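Local coordinates for chemotaxis protein CheX (Desulfovibrio desulfuricans subsp. desulfuricans str. G20, PDB 3HM4), which probably acts in bacterial chemotaxis as a CheX-type phosphatase that removes the phosphoryl group from the response regulator CheY, at residues Ser59-Thr65 with Glu148-Cys154; Asp45-Val49 with Pro119-Met123; Ile30-Val36 with Val137-Lys143; Val72-Leu77 with Ala91-Val95; Ala16-Leu21 with Met98-Ala103. All coordinates share one frame; numbering follows the deposited sequence. Where two conformers were deposited one is given.

Interaction 1 (Ser59-Thr65 with Glu148-Cys154)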
# COMPACT_ATOMS: atom_id res chain seq x y z
N SER A 59 3.56 3.18 -7.97
CA SER A 59 2.56 3.35 -6.94
C SER A 59 2.24 4.83 -6.74
O SER A 59 3.07 5.69 -7.04
CB SER A 59 3.14 2.81 -5.65
OG SER A 59 2.22 2.86 -4.60
N ILE A 60 1.03 5.08 -6.26
CA ILE A 60 0.59 6.42 -5.83
C ILE A 60 0.18 6.30 -4.37
O ILE A 60 -0.59 5.39 -4.01
CB ILE A 60 -0.61 6.95 -6.64
CG1 ILE A 60 -0.37 6.84 -8.15
CG2 ILE A 60 -0.98 8.40 -6.22
CD1 ILE A 60 -1.63 7.04 -8.99
N SER A 61 0.69 7.18 -3.51
CA SER A 61 0.21 7.24 -2.12
C SER A 61 -0.18 8.65 -1.74
O SER A 61 0.23 9.63 -2.35
CB SER A 61 1.24 6.69 -1.13
OG SER A 61 2.39 7.49 -1.13
N VAL A 62 -0.98 8.72 -0.69
CA VAL A 62 -1.34 9.99 -0.09
C VAL A 62 -1.24 9.82 1.43
O VAL A 62 -1.74 8.85 1.96
CB VAL A 62 -2.73 10.46 -0.59
CG1 VAL A 62 -3.82 9.45 -0.25
CG2 VAL A 62 -3.02 11.87 -0.11
N THR A 63 -0.55 10.74 2.09
CA THR A 63 -0.38 10.74 3.53
C THR A 63 -0.99 12.02 4.06
O THR A 63 -0.55 13.13 3.70
CB THR A 63 1.07 10.53 3.97
OG1 THR A 63 1.48 9.23 3.59
CG2 THR A 63 1.24 10.70 5.48
N PHE A 64 -2.01 11.86 4.89
CA PHE A 64 -2.76 12.97 5.46
C PHE A 64 -2.37 13.23 6.92
O PHE A 64 -2.16 12.27 7.69
CB PHE A 64 -4.27 12.65 5.49
CG PHE A 64 -4.93 12.52 4.14
CD1 PHE A 64 -5.50 13.64 3.54
CD2 PHE A 64 -4.96 11.32 3.48
CE1 PHE A 64 -6.15 13.52 2.32
CE2 PHE A 64 -5.60 11.19 2.29
CZ PHE A 64 -6.18 12.29 1.68
N THR A 65 -2.34 14.50 7.29
CA THR A 65 -2.39 14.88 8.69
C THR A 65 -3.78 14.47 9.25
O THR A 65 -4.79 14.43 8.52
CB THR A 65 -2.15 16.38 8.90
OG1 THR A 65 -3.21 17.15 8.28
CG2 THR A 65 -0.77 16.84 8.38
N GLU A 148 -2.81 19.72 6.12
CA GLU A 148 -2.00 19.30 4.98
C GLU A 148 -2.06 17.82 4.66
O GLU A 148 -2.47 16.99 5.47
CB GLU A 148 -0.55 19.67 5.24
CG GLU A 148 -0.38 21.16 5.41
CD GLU A 148 1.02 21.59 5.74
OE1 GLU A 148 1.95 20.75 5.81
OE2 GLU A 148 1.22 22.82 5.91
N PHE A 149 -1.65 17.52 3.43
CA PHE A 149 -1.39 16.15 3.01
C PHE A 149 -0.30 16.22 1.95
O PHE A 149 -0.03 17.28 1.40
CB PHE A 149 -2.67 15.43 2.52
CG PHE A 149 -3.25 15.95 1.22
CD1 PHE A 149 -2.82 15.43 0.01
CD2 PHE A 149 -4.17 17.00 1.20
CE1 PHE A 149 -3.34 15.89 -1.20
CE2 PHE A 149 -4.67 17.46 0.02
CZ PHE A 149 -4.24 16.92 -1.20
N THR A 150 0.25 15.06 1.64
CA THR A 150 1.25 14.94 0.59
C THR A 150 0.93 13.75 -0.30
O THR A 150 0.59 12.69 0.23
CB THR A 150 2.68 14.73 1.19
OG1 THR A 150 3.06 15.91 1.94
CG2 THR A 150 3.75 14.50 0.14
N VAL A 151 1.04 13.92 -1.61
CA VAL A 151 0.92 12.85 -2.60
C VAL A 151 2.31 12.42 -2.98
O VAL A 151 3.20 13.28 -3.16
CB VAL A 151 0.21 13.30 -3.89
CG1 VAL A 151 0.39 12.27 -5.06
CG2 VAL A 151 -1.24 13.55 -3.61
N GLU A 152 2.55 11.11 -3.09
CA GLU A 152 3.83 10.59 -3.54
C GLU A 152 3.61 9.60 -4.65
O GLU A 152 2.56 8.92 -4.69
CB GLU A 152 4.58 9.92 -2.39
CG GLU A 152 4.80 10.86 -1.21
CD GLU A 152 5.53 10.29 -0.05
OE1 GLU A 152 5.53 9.07 0.09
OE2 GLU A 152 6.00 11.10 0.80
N PHE A 153 4.56 9.51 -5.56
CA PHE A 153 4.48 8.50 -6.59
C PHE A 153 5.86 8.04 -6.98
O PHE A 153 6.87 8.73 -6.75
CB PHE A 153 3.64 8.93 -7.81
CG PHE A 153 4.28 9.96 -8.67
CD1 PHE A 153 4.07 11.33 -8.43
CD2 PHE A 153 5.12 9.61 -9.72
CE1 PHE A 153 4.68 12.29 -9.23
CE2 PHE A 153 5.72 10.58 -10.51
CZ PHE A 153 5.51 11.90 -10.26
N CYS A 154 5.91 6.86 -7.59
CA CYS A 154 7.15 6.36 -8.16
C CYS A 154 6.82 5.49 -9.37
O CYS A 154 5.71 4.97 -9.48
CB CYS A 154 7.99 5.57 -7.18
SG CYS A 154 7.20 4.11 -6.48
O HOH W 1 2.58 8.88 1.10
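The rings of Phe64 and Phe149 stand next to each other, both rising from the same face of the sheet, with centroids 5.3 Å apart and planes inclined at 37°, an oblique pairing. Phe64 reaches the base of its partner, its CD1 lying 3.5 Å from Phe149 CB. Val62 CG2 comes obliquely to the Phe149 ring, 3.6 Å from Phe149 CD1, and Val151 CG2 meets the ring edge in plane, each valine in the conformer given. Phe149 also stacks with Phe142, and Phe153 with Phe13. A chi1 of 68° sets Phe149 CG between its backbone N and carbonyl carbon, which stands the ring up beside Phe64. Beta-branched valine and isoleucine suit a strand, while the phenylalanines reach out to fill the layer beneath the helix.

The strands run antiparallel, and Ser59, Ser61 and Thr63 form hydrogen-bonded pairs with Cys154, Glu152 and Thr150. At the end, Glu148 O accepts two bonds, from Thr65 N and, on a lone pair, from Thr65 OG1 at 2.9 Å. The other face is polar: a water links Ser61 OG (2.6 Å) to Thr63 OG1 (2.7 Å) and bonds weakly to Glu152 OE1. Ser61 also bonds to His131 and Thr63 to Ser47, while Glu152 OE2 forms a salt bridge with Lys37.

Strands 47-53 and 138-143 flank the pair. Helix 10-25 covers the aromatic face, where Phe149 touches Thr17 and Leu21; strand 127-131 lies against the polar one.

Interaction 2 (Asp45-Val49 with Pro119-Met123)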
# COMPACT_ATOMS: atom_id res chain seq x y z
N ASP A 45 -0.94 10.28 9.61
CA ASP A 45 -2.01 9.79 10.47
C ASP A 45 -3.05 8.91 9.77
O ASP A 45 -3.54 7.94 10.37
CB ASP A 45 -2.59 10.99 11.22
CG ASP A 45 -1.49 11.83 11.87
OD1 ASP A 45 -0.54 11.21 12.39
OD2 ASP A 45 -1.49 13.08 11.74
N VAL A 46 -3.32 9.22 8.50
CA VAL A 46 -4.11 8.38 7.62
C VAL A 46 -3.36 8.41 6.29
O VAL A 46 -3.05 9.51 5.80
CB VAL A 46 -5.55 8.84 7.43
CG1 VAL A 46 -6.29 7.92 6.37
CG2 VAL A 46 -6.28 8.84 8.78
N SER A 47 -3.05 7.24 5.73
CA SER A 47 -2.48 7.17 4.41
C SER A 47 -3.31 6.23 3.56
O SER A 47 -4.04 5.38 4.06
CB SER A 47 -1.04 6.67 4.43
OG SER A 47 -0.17 7.52 5.16
N ALA A 48 -3.11 6.36 2.25
CA ALA A 48 -3.66 5.40 1.30
C ALA A 48 -2.63 5.18 0.23
O ALA A 48 -1.82 6.07 -0.06
CB ALA A 48 -4.98 5.84 0.72
N VAL A 49 -2.66 4.00 -0.38
CA VAL A 49 -1.69 3.64 -1.39
C VAL A 49 -2.34 2.75 -2.41
O VAL A 49 -3.17 1.91 -2.06
CB VAL A 49 -0.42 3.01 -0.76
CG1 VAL A 49 -0.72 1.73 0.01
CG2 VAL A 49 0.67 2.79 -1.81
N PRO A 119 -6.87 -0.01 -3.87
CA PRO A 119 -6.16 0.71 -2.81
C PRO A 119 -6.20 0.01 -1.46
O PRO A 119 -7.03 -0.85 -1.21
CB PRO A 119 -6.92 2.05 -2.71
CG PRO A 119 -7.73 2.13 -3.96
CD PRO A 119 -8.07 0.73 -4.32
N SER A 120 -5.29 0.46 -0.60
CA SER A 120 -5.32 0.14 0.82
C SER A 120 -5.24 1.44 1.60
O SER A 120 -4.60 2.41 1.17
CB SER A 120 -4.20 -0.80 1.28
OG SER A 120 -4.37 -2.10 0.73
N VAL A 121 -5.90 1.46 2.76
CA VAL A 121 -5.94 2.60 3.67
C VAL A 121 -5.28 2.20 4.97
O VAL A 121 -5.57 1.13 5.55
CB VAL A 121 -7.38 3.12 3.90
CG1 VAL A 121 -7.33 4.24 4.96
CG2 VAL A 121 -8.00 3.60 2.61
N ILE A 122 -4.34 3.04 5.42
CA ILE A 122 -3.56 2.83 6.61
C ILE A 122 -3.94 3.86 7.67
O ILE A 122 -4.06 5.05 7.38
CB ILE A 122 -2.05 2.94 6.31
CG1 ILE A 122 -1.62 1.83 5.31
CG2 ILE A 122 -1.19 2.82 7.58
CD1 ILE A 122 -1.69 2.19 3.94
N MSE A 123 -4.16 3.40 8.90
CA MSE A 123 -4.45 4.31 9.99
C MSE A 123 -3.57 4.06 11.20
O MSE A 123 -3.15 2.95 11.46
CB MSE A 123 -5.90 4.19 10.39
CG MSE A 123 -6.91 4.41 9.26
SE MSE A 123 -8.73 4.20 9.77
CE MSE A 123 -9.37 3.25 8.25
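In the antiparallel pairing of strand 47-53 with strand 115-123, the outermost pair of the six-stranded sheet within this chain, Val46 faces Met123 (a selenomethionine) without hydrogen bonds. Beyond them two hydrogen-bonded pairs hold the backbones. Ser47 and Ile122 exchange bonds, the shorter running from Ile122 N to Ser47 O at 2.7 Å with an almost straight 174° at the hydrogen. Val49 and Ser120 do likewise, Val49 N to Ser120 O measuring 2.9 Å. Between them, Ala48 and Val121 form a non-hydrogen-bonded pair, and Ala48 CA comes 3.1 Å from Ser120 O in a CA-H...O contact.

Val46 CG1 meets Val121 CG1 at 4.1 Å, both branches being anti to their own backbone N (chi1 176° and 175°), which turns them toward each other on the face that also carries Ala48. Ala48 adds a small methyl, CB to Val121 CG2 4.2 Å, on a face closely covered by a helix. On the reverse face Ile122 extends its CD1 to 4.1 Å from Val49 CG1. Ser47 takes no such apolar part; its OG bonds to His127.

Helix 84-109 lies over Val46 and Ala48. Strand 58-64 flanks 47-53, and Asp45 and Val46 form a classic beta bulge opposite its Phe64. On the outer side, residues 120-123 pair antiparallel with a strand of the second subunit, which extends the sheet into that neighbour, while strand 127-131 of the same chain covers Ser47 and Val49.

Interaction 3 (Ile30-Val36 with Val137-Lys143)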
# COMPACT_ATOMS: atom_id res chain seq x y z
N ILE A 30 -4.29 23.15 -2.44
CA ILE A 30 -3.32 23.97 -3.16
C ILE A 30 -1.99 23.23 -3.19
O ILE A 30 -1.31 23.12 -2.17
CB ILE A 30 -3.14 25.35 -2.47
CG1 ILE A 30 -4.48 26.09 -2.37
CG2 ILE A 30 -2.12 26.19 -3.20
CD1 ILE A 30 -4.38 27.43 -1.59
N PRO A 31 -1.58 22.72 -4.37
CA PRO A 31 -0.30 22.03 -4.41
C PRO A 31 0.89 22.96 -4.36
O PRO A 31 0.90 24.05 -4.97
CB PRO A 31 -0.31 21.30 -5.76
CG PRO A 31 -1.22 22.09 -6.60
CD PRO A 31 -2.25 22.71 -5.68
N GLY A 32 1.93 22.49 -3.67
CA GLY A 32 3.20 23.12 -3.69
C GLY A 32 4.03 22.54 -4.83
O GLY A 32 3.53 21.80 -5.69
N GLN A 33 5.32 22.82 -4.78
CA GLN A 33 6.25 22.32 -5.80
C GLN A 33 6.59 20.87 -5.56
O GLN A 33 6.90 20.48 -4.42
CB GLN A 33 7.57 23.10 -5.87
CG GLN A 33 7.42 24.50 -6.35
CD GLN A 33 6.87 24.63 -7.76
OE1 GLN A 33 5.92 25.36 -7.99
NE2 GLN A 33 7.46 23.90 -8.70
N PRO A 34 6.57 20.07 -6.63
CA PRO A 34 7.02 18.69 -6.45
C PRO A 34 8.49 18.66 -6.06
O PRO A 34 9.27 19.56 -6.42
CB PRO A 34 6.88 18.09 -7.85
CG PRO A 34 5.79 18.88 -8.48
CD PRO A 34 6.05 20.28 -8.00
N TYR A 35 8.87 17.67 -5.28
CA TYR A 35 10.25 17.49 -4.90
C TYR A 35 10.60 16.02 -4.89
O TYR A 35 9.71 15.16 -4.73
CB TYR A 35 10.57 18.15 -3.54
CG TYR A 35 9.86 17.58 -2.34
CD1 TYR A 35 8.60 18.00 -1.99
CD2 TYR A 35 10.45 16.57 -1.56
CE1 TYR A 35 7.95 17.48 -0.84
CE2 TYR A 35 9.82 16.03 -0.43
CZ TYR A 35 8.56 16.48 -0.09
OH TYR A 35 7.97 15.94 1.02
N VAL A 36 11.88 15.72 -5.06
CA VAL A 36 12.39 14.36 -4.91
C VAL A 36 12.54 14.10 -3.42
O VAL A 36 13.26 14.83 -2.73
CB VAL A 36 13.69 14.12 -5.69
CG1 VAL A 36 14.26 12.73 -5.36
CG2 VAL A 36 13.48 14.30 -7.22
N VAL A 137 11.43 8.73 -5.46
CA VAL A 137 10.06 8.92 -5.09
C VAL A 137 9.81 10.42 -5.18
O VAL A 137 10.56 11.21 -4.62
CB VAL A 137 9.78 8.38 -3.69
CG1 VAL A 137 8.34 8.73 -3.25
CG2 VAL A 137 10.02 6.86 -3.64
N ILE A 138 8.74 10.79 -5.86
CA ILE A 138 8.37 12.20 -6.07
C ILE A 138 7.24 12.51 -5.08
O ILE A 138 6.26 11.76 -4.98
CB ILE A 138 7.91 12.46 -7.53
CG1 ILE A 138 8.96 12.01 -8.54
CG2 ILE A 138 7.51 13.94 -7.73
CD1 ILE A 138 10.32 12.57 -8.32
N ALA A 139 7.38 13.60 -4.34
CA ALA A 139 6.41 14.05 -3.37
C ALA A 139 5.88 15.43 -3.76
O ALA A 139 6.62 16.29 -4.22
CB ALA A 139 7.03 14.09 -1.95
N ILE A 140 4.59 15.66 -3.54
CA ILE A 140 3.97 16.95 -3.77
C ILE A 140 3.20 17.33 -2.51
O ILE A 140 2.20 16.67 -2.20
CB ILE A 140 3.07 17.00 -4.99
CG1 ILE A 140 3.77 16.38 -6.23
CG2 ILE A 140 2.68 18.50 -5.23
CD1 ILE A 140 3.46 14.93 -6.47
N PRO A 141 3.64 18.37 -1.78
CA PRO A 141 2.93 18.75 -0.57
C PRO A 141 1.73 19.62 -0.93
O PRO A 141 1.79 20.37 -1.91
CB PRO A 141 3.98 19.52 0.22
CG PRO A 141 4.77 20.23 -0.89
CD PRO A 141 4.75 19.28 -2.08
N PHE A 142 0.68 19.57 -0.08
CA PHE A 142 -0.52 20.36 -0.30
C PHE A 142 -0.92 21.08 0.97
O PHE A 142 -0.85 20.52 2.07
CB PHE A 142 -1.73 19.47 -0.67
CG PHE A 142 -1.75 19.02 -2.11
CD1 PHE A 142 -0.88 18.02 -2.56
CD2 PHE A 142 -2.69 19.53 -2.99
CE1 PHE A 142 -0.92 17.58 -3.88
CE2 PHE A 142 -2.79 19.08 -4.29
CZ PHE A 142 -1.88 18.09 -4.75
N LYS A 143 -1.43 22.30 0.77
CA LYS A 143 -2.20 23.01 1.78
C LYS A 143 -3.68 22.81 1.44
O LYS A 143 -4.05 22.59 0.29
CB LYS A 143 -1.93 24.51 1.74
CG LYS A 143 -0.55 24.90 2.14
CD LYS A 143 -0.39 26.44 2.24
CE LYS A 143 -0.62 27.18 0.97
NZ LYS A 143 0.35 26.83 -0.06
O HOH W 2 0.89 24.73 -1.35
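Tyr35 bends back over Ala139. From CB, the torsion chi1 of 64° places CG between the backbone N and carbonyl carbon and swings the ring over the neighbouring strand. CD1 lies 3.4 Å from Ala139 O. CE1 comes next, with Pro141 CD at the ring edge, 3.9 Å from that atom. CZ then sits 3.4 Å from Ala139 CB, and OH passes close to the same methyl, which lies over one face of the ring in a CH-pi contact. The methyl of alanine is small enough to lie close against the ring.

Below the ring the backbones of Tyr35 and Ala139 exchange two hydrogen bonds, that from Ala139 N being virtually straight at 179°. Strand 30-36 is the outermost of the sheet within this chain, and it is interrupted: Ile30 pairs with Lys143 and Pro31 with Phe142, then the pairing slips by one residue before Tyr35. Pro34 suits the break between the two paired parts, since it has no N-H to offer a neighbour. Gly32 N still bonds to Pro141 O at 2.8 Å.

Toward helix 10-25, which touches Pro31, Ile140 and Phe142, Pro31 CB sits over the Phe142 ring, 3.9 Å from its centroid. Pro34 CB packs on Ile140 CG1 at 3.9 Å, and Val36 CG2 on Ile138 CD1 at 3.8 Å; at this end Ser5 and Ile7 of the N-terminal loop lie against Pro34, Val36 and Ile138. At the solvent-exposed end, the chain of Lys143 is bent in its last two torsions, which turns NZ back toward Ile30, and a water donates to Ile30 O at 2.8 Å.

Interaction 4 (Val72-Leu77 with Ala91-Val95)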
# COMPACT_ATOMS: atom_id res chain seq x y z
N VAL A 72 -11.79 15.60 5.35
CA VAL A 72 -12.19 14.89 4.14
C VAL A 72 -13.36 13.95 4.43
O VAL A 72 -14.36 13.96 3.70
CB VAL A 72 -11.02 14.12 3.50
CG1 VAL A 72 -11.46 13.18 2.41
CG2 VAL A 72 -9.96 15.11 3.04
N VAL A 73 -13.26 13.18 5.50
CA VAL A 73 -14.30 12.23 5.89
C VAL A 73 -15.61 13.01 6.19
O VAL A 73 -16.69 12.59 5.75
CB VAL A 73 -13.87 11.34 7.09
CG1 VAL A 73 -15.07 10.55 7.65
CG2 VAL A 73 -12.72 10.41 6.67
N LYS A 74 -15.51 14.13 6.91
CA LYS A 74 -16.70 14.94 7.23
C LYS A 74 -17.30 15.57 5.97
O LYS A 74 -18.55 15.65 5.83
CB LYS A 74 -16.37 16.01 8.28
CG LYS A 74 -16.14 15.45 9.64
CD LYS A 74 -15.91 16.52 10.68
CE LYS A 74 -15.79 15.91 12.05
NZ LYS A 74 -15.77 16.93 13.12
N ALA A 75 -16.47 16.07 5.07
CA ALA A 75 -16.97 16.67 3.82
C ALA A 75 -17.70 15.65 2.94
O ALA A 75 -18.78 15.96 2.41
CB ALA A 75 -15.86 17.33 3.04
N MSE A 76 -17.19 14.42 2.89
CA MSE A 76 -17.75 13.39 2.03
C MSE A 76 -18.95 12.65 2.58
O MSE A 76 -19.85 12.31 1.81
CB MSE A 76 -16.68 12.39 1.65
CG MSE A 76 -15.66 13.07 0.79
SE MSE A 76 -14.25 11.93 0.35
CE MSE A 76 -15.20 10.70 -0.89
N LEU A 77 -18.95 12.41 3.88
CA LEU A 77 -19.99 11.66 4.55
C LEU A 77 -20.77 12.43 5.60
O LEU A 77 -21.78 11.90 6.07
CB LEU A 77 -19.39 10.37 5.10
CG LEU A 77 -18.76 9.44 4.05
CD1 LEU A 77 -17.90 8.33 4.66
CD2 LEU A 77 -19.88 8.83 3.20
N ALA A 91 -14.19 6.64 2.67
CA ALA A 91 -14.02 7.96 2.05
C ALA A 91 -12.64 8.11 1.42
O ALA A 91 -12.50 8.48 0.25
CB ALA A 91 -14.24 9.09 3.09
N VAL A 92 -11.60 7.78 2.19
CA VAL A 92 -10.23 7.90 1.66
C VAL A 92 -9.99 6.85 0.59
O VAL A 92 -9.29 7.13 -0.39
CB VAL A 92 -9.17 7.88 2.79
CG1 VAL A 92 -7.73 7.83 2.21
CG2 VAL A 92 -9.40 9.10 3.71
N GLY A 93 -10.59 5.68 0.76
CA GLY A 93 -10.47 4.64 -0.27
C GLY A 93 -11.06 5.09 -1.60
O GLY A 93 -10.46 4.87 -2.66
N GLU A 94 -12.22 5.76 -1.55
CA GLU A 94 -12.81 6.26 -2.79
C GLU A 94 -11.99 7.37 -3.41
O GLU A 94 -11.79 7.41 -4.62
CB GLU A 94 -14.26 6.69 -2.57
CG GLU A 94 -14.93 7.20 -3.86
CD GLU A 94 -14.99 6.17 -5.02
OE1 GLU A 94 -15.00 4.94 -4.77
OE2 GLU A 94 -15.06 6.58 -6.21
N VAL A 95 -11.54 8.31 -2.58
CA VAL A 95 -10.63 9.37 -3.05
C VAL A 95 -9.44 8.76 -3.80
O VAL A 95 -9.06 9.22 -4.87
CB VAL A 95 -10.12 10.26 -1.86
CG1 VAL A 95 -8.88 11.11 -2.25
CG2 VAL A 95 -11.31 11.12 -1.37
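Met76, present as selenomethionine and modelled in two positions of which one is described, overlaps the first turn of the segment 91-95. Its SE lies 3.5 Å from Val95 CG2 and 3.9 Å from Ala91 CB, so the selenium touches two residues one helical turn apart. A bend at the last torsion (chi3 70°) curls CE back to 3.7 Å from Ala91 O and near Val95 CG2. A long unbranched side chain suits the place, for it can bridge helices whose axes stay 10.1 Å apart and stand almost perpendicular, at 85°.

Ala91 is the focus on the other helix. Its methyl also meets Val73 CG2 at 4.1 Å and Leu77 CD1 at 4.1 Å, three residues of helix 66-77 thus closing round one small side chain. The smallness of alanine lets Val73 approach, their CA atoms being 5.7 Å apart. Farther along, Val72 CG1 reaches Val95 CG2 at 4.3 Å.

Helix 10-25 completes the cluster: Leu21 packs on both Val72 and Val95, and Met24 on Met76. Helix 84-109 probably corresponds to the long helix that, in CheC and CheX relatives, carries the phosphatase motif, and 66-77 packs against it.

Between the segments no hydrogen bond or charge pair forms. The helices are therefore joined by dispersion and the hydrophobic effect, with little directional constraint, which is consistent with the two modelled positions of the selenomethionine.

Interaction 5 (Ala16-Leu21 with Met98-Ala103)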
# COMPACT_ATOMS: atom_id res chain seq x y z
N ALA A 16 -4.93 15.40 -10.91
CA ALA A 16 -5.93 14.44 -10.45
C ALA A 16 -6.23 14.62 -8.95
O ALA A 16 -7.37 14.58 -8.52
CB ALA A 16 -5.49 12.99 -10.74
N THR A 17 -5.16 14.76 -8.17
CA THR A 17 -5.29 14.94 -6.71
C THR A 17 -6.07 16.22 -6.37
O THR A 17 -7.01 16.19 -5.57
CB THR A 17 -3.93 14.91 -6.03
OG1 THR A 17 -3.34 13.64 -6.28
CG2 THR A 17 -4.08 15.08 -4.53
N THR A 18 -5.68 17.31 -7.02
CA THR A 18 -6.36 18.58 -6.80
C THR A 18 -7.83 18.48 -7.16
O THR A 18 -8.71 18.87 -6.35
CB THR A 18 -5.66 19.72 -7.59
OG1 THR A 18 -4.26 19.79 -7.24
CG2 THR A 18 -6.38 21.08 -7.39
N ASN A 19 -8.11 17.91 -8.34
CA ASN A 19 -9.50 17.82 -8.78
C ASN A 19 -10.34 16.92 -7.88
O ASN A 19 -11.45 17.28 -7.53
CB ASN A 19 -9.58 17.35 -10.23
CG ASN A 19 -9.06 18.38 -11.23
OD1 ASN A 19 -8.84 19.55 -10.89
ND2 ASN A 19 -8.84 17.94 -12.46
N VAL A 20 -9.82 15.76 -7.50
CA VAL A 20 -10.58 14.85 -6.65
C VAL A 20 -10.86 15.46 -5.27
O VAL A 20 -12.00 15.42 -4.81
CB VAL A 20 -9.88 13.47 -6.50
CG1 VAL A 20 -10.59 12.62 -5.50
CG2 VAL A 20 -9.87 12.78 -7.87
N LEU A 21 -9.83 16.00 -4.62
CA LEU A 21 -10.01 16.60 -3.29
C LEU A 21 -10.96 17.81 -3.32
O LEU A 21 -11.74 18.01 -2.38
CB LEU A 21 -8.69 16.90 -2.56
CG LEU A 21 -8.05 15.72 -1.79
CD1 LEU A 21 -9.04 15.17 -0.71
CD2 LEU A 21 -7.61 14.66 -2.73
N MSE A 98 -10.33 7.28 -7.14
CA MSE A 98 -10.57 8.36 -8.08
C MSE A 98 -9.28 9.03 -8.54
O MSE A 98 -9.14 9.32 -9.74
CB MSE A 98 -11.52 9.40 -7.51
CG MSE A 98 -12.94 8.89 -7.32
SE MSE A 98 -14.03 10.20 -6.42
CE MSE A 98 -14.02 11.55 -7.74
N ILE A 99 -8.32 9.23 -7.64
CA ILE A 99 -7.03 9.78 -8.02
C ILE A 99 -6.34 8.80 -9.01
O ILE A 99 -5.84 9.23 -10.04
CB ILE A 99 -6.10 10.07 -6.82
CG1 ILE A 99 -6.66 11.27 -6.04
CG2 ILE A 99 -4.64 10.34 -7.26
CD1 ILE A 99 -5.96 11.50 -4.71
N SER A 100 -6.34 7.51 -8.68
CA SER A 100 -5.77 6.53 -9.58
C SER A 100 -6.43 6.59 -10.98
O SER A 100 -5.75 6.64 -12.01
CB SER A 100 -5.90 5.15 -8.99
OG SER A 100 -5.46 4.17 -9.92
N GLY A 101 -7.75 6.58 -11.00
CA GLY A 101 -8.47 6.59 -12.29
C GLY A 101 -8.19 7.83 -13.11
O GLY A 101 -7.88 7.76 -14.31
N GLN A 102 -8.20 8.99 -12.44
CA GLN A 102 -7.96 10.26 -13.14
C GLN A 102 -6.53 10.46 -13.58
O GLN A 102 -6.28 10.93 -14.67
CB GLN A 102 -8.48 11.43 -12.31
CG GLN A 102 -9.99 11.35 -12.18
CD GLN A 102 -10.62 12.50 -11.44
OE1 GLN A 102 -10.11 13.60 -11.44
NE2 GLN A 102 -11.76 12.23 -10.83
N ALA A 103 -5.57 10.08 -12.75
CA ALA A 103 -4.15 10.22 -13.09
C ALA A 103 -3.84 9.29 -14.26
O ALA A 103 -3.14 9.70 -15.21
CB ALA A 103 -3.26 9.89 -11.88
O HOH W 3 -8.22 14.95 -13.26
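Segments 16-21 of helix 10-25 and 98-103 of helix 84-109 run in largely opposed directions, their axes 133° apart and 8.8 Å at closest approach, with Ala16 and Ala103 nearest at 5.3 Å between CA atoms. Two small residues permit this closeness: Ala16 CB comes 3.5 Å from Ala103 N and touches both Gln102 CB and the Ala103 methyl.

Ile99 is the knob of the interface, inserted into a hole formed by Ala16, Thr17, Val20 and Leu21. Its chi1 of -71° places CG1 anti to the carbonyl carbon, directing it at Val20 CB, 3.9 Å away. CD1 beyond it reaches Leu21 CD2 at 4.1 Å, and CG2 touches Thr17 OG1 at 3.7 Å. That hydroxyl bonds within its own helix, to Phe13 O, so it has a hydrogen-bond partner even though it is packed against Ile99 methyls.

Val20 packs against Met98 and Gln102, its CG2 meeting the selenomethionine CB at 3.8 Å and, in the next turn of the same helix, the amide of Gln102. At the more exposed margin, in the Asn19 conformer given, a water bridges Asn19 ND2 and Gln102 OE1, accepting from the former and donating to the latter at 3.0 Å.

Thr17 and Thr18 also contact Phe142 of the sheet. Here a single knob, Ile99, joins two helices packed on one face of the antiparallel sheet, as in an alpha/beta two-layer arrangement.

Interactions 1, 2 and 3 belong to the same antiparallel sheet and rest on backbone hydrogen bonds; interactions 4 and 5 join helices and have no direct hydrogen bond across. Interaction 1 is the buried centre, next to interaction 2 through strands 58-64 and 47-53 and to interaction 3 through strands 149-155 and 138-143. At the sheet's two ends, about 18 Å apart between centres, chemistry differs: interaction 2 is buried against the second subunit, interaction 3 is partly exposed and rich in prolines. Interactions 4 and 5 share helix 84-109, the former nearer the surface and the latter buried. Helix 10-25 touches both the sheet and the other two helices, and so ties the two groups together.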